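PDB 1W15: synaptotagmin IV from Rattus norvegicus, which takes part in the mobility of neuronal dense core vesicles by interacting with KIF1A, and plays a role in dendrite formation by melanocytes. Local coordinates for residues V21-Q26 with L119-T124; L32-L37 with V100-L105. One frame throughout, in Å; residues are numbered along the deposited sequence.

Overall arrangement
Both contacts lie inside the C2B domain and bridge the two antiparallel four-stranded sheets of its beta-sandwich; their centres are about 9 Å apart. In one sheet, 21-26 and 32-37 are on neighbouring strands, joined by a probable hydrogen bond from Val35 N to Ser22 O (2.8 Å). In the other, 100-105 and 119-124 belong to successive, adjacent strands, with Phe102 N likewise 2.8 Å from Leu119 O. Contact 2 is nested in the chain loop that contact 1 closes, and Phe102 touches Val21, so the two apolar patches meet. The side chain of Leu32 lies about 8 Å from a bound sodium ion and about 12 Å from a bound calcium ion; neither contact is a metal site.

Contact 1. Residues V21-Q26 with L119-T124; sequences VSLCYQ and LVLGAT
Val21 meets Leu119 through one methyl of each side chain, CG2 of the valine lying 4.3 Å from CD2 of the leucine. This is a loose van der Waals touch between strands of opposing sheets, the Val21 and Leu119 CA atoms being 10.1 Å apart. Ser22 is turned the other way, in the usual alternation of a strand, and its OG is hydrogen-bonded to Gln143 OE1. At Leu23 the side chain points back across the gap between the strands, this time to Leu121, and here the approach is closer. The two leucines reach toward each other tip to tip, CD1 of Leu23 standing 3.7 Å from CD1 of Leu121. The other methyl of Leu23, CD2, is 4.1 Å from that same Leu121 CD1, which is thus straddled by the isopropyl fork. In both residues CG stands opposite the carbonyl carbon and beside the backbone N (chi1 -75° in Leu23, -52° in Leu121), which sends each fork into the space between the sheets. The Leu23 and Leu121 alpha carbons are 10.2 Å apart, close to the spacing at Val21, so the strands keep an even separation across these two pairs. All four residues are buried and apolar, characteristic of the core of a C2 beta-sandwich. Strand 144-149 flanks the contact, His148 touching Val21, Leu119 and Leu121, while helix 128-138 packs Trp133 against both Leu23 and Leu121.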
loop_
_atom_site.group_PDB
_atom_site.type_symbol
_atom_site.label_atom_id
_atom_site.label_comp_id
_atom_site.label_asym_id
_atom_site.label_seq_id
_atom_site.Cartn_x
_atom_site.Cartn_y
_atom_site.Cartn_z
ATOM N N VAL A 21 -11.330 1.084 -2.076
ATOM C CA VAL A 21 -10.581 2.340 -1.914
ATOM C C VAL A 21 -10.184 2.467 -0.442
ATOM O O VAL A 21 -10.838 1.860 0.412
ATOM C CB VAL A 21 -11.346 3.610 -2.373
ATOM C CG1 VAL A 21 -11.599 3.590 -3.919
ATOM C CG2 VAL A 21 -12.656 3.833 -1.555
ATOM N N SER A 22 -9.065 3.137 -0.178
ATOM C CA SER A 22 -8.649 3.353 1.218
ATOM C C SER A 22 -8.379 4.835 1.379
ATOM O O SER A 22 -7.812 5.459 0.453
ATOM C CB SER A 22 -7.366 2.540 1.528
ATOM O OG SER A 22 -6.986 2.690 2.875
ATOM N N LEU A 23 -8.788 5.430 2.509
ATOM C CA LEU A 23 -8.569 6.861 2.707
ATOM C C LEU A 23 -8.034 7.073 4.112
ATOM O O LEU A 23 -8.312 6.235 4.988
ATOM C CB LEU A 23 -9.875 7.659 2.530
ATOM C CG LEU A 23 -10.418 7.865 1.072
ATOM C CD1 LEU A 23 -11.208 6.688 0.649
ATOM C CD2 LEU A 23 -11.274 9.147 0.997
ATOM N N CYS A 24 -7.244 8.135 4.296
ATOM C CA CYS A 24 -6.670 8.500 5.608
ATOM C C CYS A 24 -6.664 10.022 5.702
ATOM O O CYS A 24 -6.091 10.698 4.827
ATOM C CB CYS A 24 -5.223 7.996 5.736
ATOM S SG CYS A 24 -4.494 8.449 7.290
ATOM N N TYR A 25 -7.297 10.574 6.748
ATOM C CA TYR A 25 -7.338 12.022 6.943
ATOM C C TYR A 25 -6.259 12.405 7.980
ATOM O O TYR A 25 -6.313 12.006 9.143
ATOM C CB TYR A 25 -8.715 12.466 7.452
ATOM C CG TYR A 25 -8.855 13.948 7.779
ATOM C CD1 TYR A 25 -8.286 14.923 6.954
ATOM C CD2 TYR A 25 -9.592 14.381 8.910
ATOM C CE1 TYR A 25 -8.419 16.298 7.235
ATOM C CE2 TYR A 25 -9.746 15.762 9.189
ATOM C CZ TYR A 25 -9.148 16.700 8.350
ATOM O OH TYR A 25 -9.254 18.055 8.590
ATOM N N GLN A 26 -5.257 13.122 7.492
ATOM C CA GLN A 26 -4.147 13.632 8.303
ATOM C C GLN A 26 -4.672 14.971 8.913
ATOM O O GLN A 26 -4.335 16.052 8.418
ATOM C CB GLN A 26 -2.815 13.711 7.420
ATOM C CG GLN A 26 -2.518 12.561 6.428
ATOM C CD GLN A 26 -1.049 12.239 6.100
ATOM O OE1 GLN A 26 -0.791 11.297 5.343
ATOM N NE2 GLN A 26 0.031 12.853 6.565
ATOM N N LEU A 119 -18.750 6.476 -7.687
ATOM C CA LEU A 119 -18.814 6.329 -6.232
ATOM C C LEU A 119 -18.527 7.683 -5.612
ATOM O O LEU A 119 -17.535 8.345 -5.990
ATOM C CB LEU A 119 -17.759 5.300 -5.770
ATOM C CG LEU A 119 -17.523 5.272 -4.239
ATOM C CD1 LEU A 119 -18.832 4.793 -3.489
ATOM C CD2 LEU A 119 -16.274 4.502 -3.871
ATOM N N VAL A 120 -19.382 8.114 -4.694
ATOM C CA VAL A 120 -19.138 9.367 -3.992
ATOM C C VAL A 120 -18.996 9.144 -2.473
ATOM O O VAL A 120 -19.823 8.464 -1.881
ATOM C CB VAL A 120 -20.240 10.402 -4.271
ATOM C CG1 VAL A 120 -20.079 11.658 -3.413
ATOM C CG2 VAL A 120 -20.233 10.786 -5.755
ATOM N N LEU A 121 -17.981 9.761 -1.857
ATOM C CA LEU A 121 -17.868 9.729 -0.401
ATOM C C LEU A 121 -17.934 11.147 0.102
ATOM O O LEU A 121 -17.250 12.011 -0.432
ATOM C CB LEU A 121 -16.547 9.123 0.046
ATOM C CG LEU A 121 -15.995 7.762 -0.434
ATOM C CD1 LEU A 121 -14.855 7.296 0.479
ATOM C CD2 LEU A 121 -16.991 6.646 -0.669
ATOM N N GLY A 122 -18.748 11.394 1.130
ATOM C CA GLY A 122 -18.899 12.744 1.646
ATOM C C GLY A 122 -19.903 12.736 2.766
ATOM O O GLY A 122 -20.493 11.684 3.041
ATOM N N ALA A 123 -20.100 13.890 3.416
ATOM C CA ALA A 123 -20.860 13.897 4.669
ATOM C C ALA A 123 -22.333 13.597 4.426
ATOM O O ALA A 123 -23.001 13.016 5.283
ATOM C CB ALA A 123 -20.676 15.194 5.424
ATOM N N THR A 124 -22.831 13.959 3.246
ATOM C CA THR A 124 -24.226 13.720 2.927
ATOM C C THR A 124 -24.420 12.590 1.935
ATOM O O THR A 124 -25.541 12.375 1.484
ATOM C CB THR A 124 -24.889 14.993 2.361
ATOM O OG1 THR A 124 -24.232 15.360 1.138
ATOM C CG2 THR A 124 -24.688 16.185 3.309
#

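Contact 2. Residues L32-L37 with V100-L105; sequences LTVVVL and VEFLVL
The hydrophobic core of the C2 beta-sandwich is built here from strands 31-40 and 98-106, one from each sheet. Their segments run nearly parallel, at a signed crossing angle of -20° and a closest axis approach of 10.6 Å. That separation rules out backbone pairing, and side chains alone fill the interval. Phe102 does most of the bridging. Its CG stands opposite the carbonyl carbon (chi1 -61°), and a chi2 of 88° turns the ring plane square to the plane of CA, CB and CG. The ring presents its CD2-CE2-CZ edge to two valines, whose methyls lie near its plane. Val34, set at a slant to the phenylalanine side chain, brings CG1 to the rim, 3.5 Å from Phe102 CE2 and 3.6 Å from Phe102 CZ. Val36 passes alongside in the opposite sense, its CG2 4.0 Å from Phe102 CE2 and 4.1 Å from Phe102 CD2. CE2 is therefore shared by both valines, and the geometry is aliphatic packing against an aromatic edge. With an alanine here in place of Phe102, the methyls of Val34 and Val36 would probably lose their shared partner and a gap would open between the sheets. Around the contact, Val57 of strand 53-61 touches both Val36 and Val100, while Phe88 and Phe82 of strand 80-89 lie against Val34 and Val36 respectively. Glu101, on the other side of its strand, instead forms a salt bridge with Arg118. At the start of both segments the packing is completed by Leu32 CD2, which lies 3.9 Å from Val100 CG2.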
loop_
_atom_site.group_PDB
_atom_site.type_symbol
_atom_site.label_atom_id
_atom_site.label_comp_id
_atom_site.label_asym_id
_atom_site.label_seq_id
_atom_site.Cartn_x
_atom_site.Cartn_y
_atom_site.Cartn_z
ATOM N N LEU A 32 -5.342 14.629 2.728
ATOM C CA LEU A 32 -6.177 13.447 2.739
ATOM C C LEU A 32 -5.490 12.540 1.751
ATOM O O LEU A 32 -5.237 12.949 0.600
ATOM C CB LEU A 32 -7.572 13.795 2.206
ATOM C CG LEU A 32 -8.569 12.653 1.998
ATOM C CD1 LEU A 32 -9.070 11.998 3.344
ATOM C CD2 LEU A 32 -9.758 13.213 1.170
ATOM N N THR A 33 -5.189 11.317 2.160
ATOM C CA THR A 33 -4.568 10.402 1.212
ATOM C C THR A 33 -5.621 9.417 0.745
ATOM O O THR A 33 -6.427 8.917 1.539
ATOM C CB THR A 33 -3.321 9.732 1.821
ATOM O OG1 THR A 33 -3.711 8.676 2.695
ATOM C CG2 THR A 33 -2.622 10.750 2.755
ATOM N N VAL A 34 -5.644 9.167 -0.559
ATOM C CA VAL A 34 -6.685 8.333 -1.146
ATOM C C VAL A 34 -5.953 7.282 -1.984
ATOM O O VAL A 34 -5.144 7.639 -2.864
ATOM C CB VAL A 34 -7.616 9.183 -2.081
ATOM C CG1 VAL A 34 -8.610 8.292 -2.820
ATOM C CG2 VAL A 34 -8.392 10.336 -1.298
ATOM N N VAL A 35 -6.264 6.023 -1.749
ATOM C CA VAL A 35 -5.661 4.944 -2.525
ATOM C C VAL A 35 -6.774 4.287 -3.329
ATOM O O VAL A 35 -7.762 3.774 -2.792
ATOM C CB VAL A 35 -4.965 3.853 -1.643
ATOM C CG1 VAL A 35 -4.189 2.833 -2.542
ATOM C CG2 VAL A 35 -4.033 4.528 -0.603
ATOM N N VAL A 36 -6.591 4.262 -4.632
ATOM C CA VAL A 36 -7.499 3.469 -5.484
ATOM C C VAL A 36 -6.827 2.087 -5.618
ATOM O O VAL A 36 -5.711 1.964 -6.204
ATOM C CB VAL A 36 -7.678 4.101 -6.904
ATOM C CG1 VAL A 36 -8.620 3.218 -7.740
ATOM C CG2 VAL A 36 -8.299 5.546 -6.780
ATOM N N LEU A 37 -7.475 1.062 -5.059
ATOM C CA LEU A 37 -6.808 -0.215 -4.903
ATOM C C LEU A 37 -7.161 -1.113 -6.094
ATOM O O LEU A 37 -6.267 -1.455 -6.880
ATOM C CB LEU A 37 -7.169 -0.865 -3.566
ATOM C CG LEU A 37 -6.468 -0.092 -2.428
ATOM C CD1 LEU A 37 -7.210 -0.123 -1.080
ATOM C CD2 LEU A 37 -5.072 -0.742 -2.264
ATOM N N VAL A 100 -15.355 13.373 -2.186
ATOM C CA VAL A 100 -14.431 12.745 -3.145
ATOM C C VAL A 100 -15.302 11.927 -4.112
ATOM O O VAL A 100 -16.205 11.211 -3.670
ATOM C CB VAL A 100 -13.409 11.803 -2.463
ATOM C CG1 VAL A 100 -12.411 11.183 -3.490
ATOM C CG2 VAL A 100 -12.615 12.550 -1.330
ATOM N N GLU A 101 -15.050 12.083 -5.401
ATOM C CA GLU A 101 -15.860 11.422 -6.415
ATOM C C GLU A 101 -14.909 10.512 -7.148
ATOM O O GLU A 101 -13.903 10.991 -7.669
ATOM C CB GLU A 101 -16.430 12.470 -7.377
ATOM C CG GLU A 101 -17.281 11.920 -8.532
ATOM C CD GLU A 101 -17.681 13.052 -9.525
ATOM O OE1 GLU A 101 -16.812 13.865 -9.907
ATOM O OE2 GLU A 101 -18.866 13.125 -9.938
ATOM N N PHE A 102 -15.254 9.228 -7.254
ATOM C CA PHE A 102 -14.476 8.248 -8.025
ATOM C C PHE A 102 -15.287 7.860 -9.260
ATOM O O PHE A 102 -16.509 7.531 -9.144
ATOM C CB PHE A 102 -14.241 6.971 -7.214
ATOM C CG PHE A 102 -13.484 7.180 -5.949
ATOM C CD1 PHE A 102 -14.167 7.510 -4.757
ATOM C CD2 PHE A 102 -12.084 6.999 -5.920
ATOM C CE1 PHE A 102 -13.458 7.707 -3.580
ATOM C CE2 PHE A 102 -11.373 7.190 -4.721
ATOM C CZ PHE A 102 -12.048 7.527 -3.569
ATOM N N LEU A 103 -14.629 7.905 -10.416
ATOM C CA LEU A 103 -15.235 7.513 -11.679
ATOM C C LEU A 103 -14.387 6.405 -12.282
ATOM O O LEU A 103 -13.194 6.595 -12.500
ATOM C CB LEU A 103 -15.289 8.723 -12.643
ATOM C CG LEU A 103 -15.986 9.921 -11.948
ATOM C CD1 LEU A 103 -15.354 11.191 -12.344
ATOM C CD2 LEU A 103 -17.478 9.876 -12.155
ATOM N N VAL A 104 -15.012 5.257 -12.526
ATOM C CA VAL A 104 -14.398 4.175 -13.267
ATOM C C VAL A 104 -14.837 4.342 -14.744
ATOM O O VAL A 104 -16.045 4.323 -15.030
ATOM C CB VAL A 104 -14.809 2.788 -12.707
ATOM C CG1 VAL A 104 -14.061 1.682 -13.499
ATOM C CG2 VAL A 104 -14.534 2.679 -11.135
ATOM N N LEU A 105 -13.849 4.525 -15.619
ATOM C CA LEU A 105 -14.048 4.871 -17.029
ATOM C C LEU A 105 -13.388 3.833 -17.878
ATOM O O LEU A 105 -12.399 3.215 -17.460
ATOM C CB LEU A 105 -13.396 6.231 -17.314
ATOM C CG LEU A 105 -14.074 7.390 -16.533
ATOM C CD1 LEU A 105 -13.091 8.210 -15.726
ATOM C CD2 LEU A 105 -14.740 8.213 -17.632
#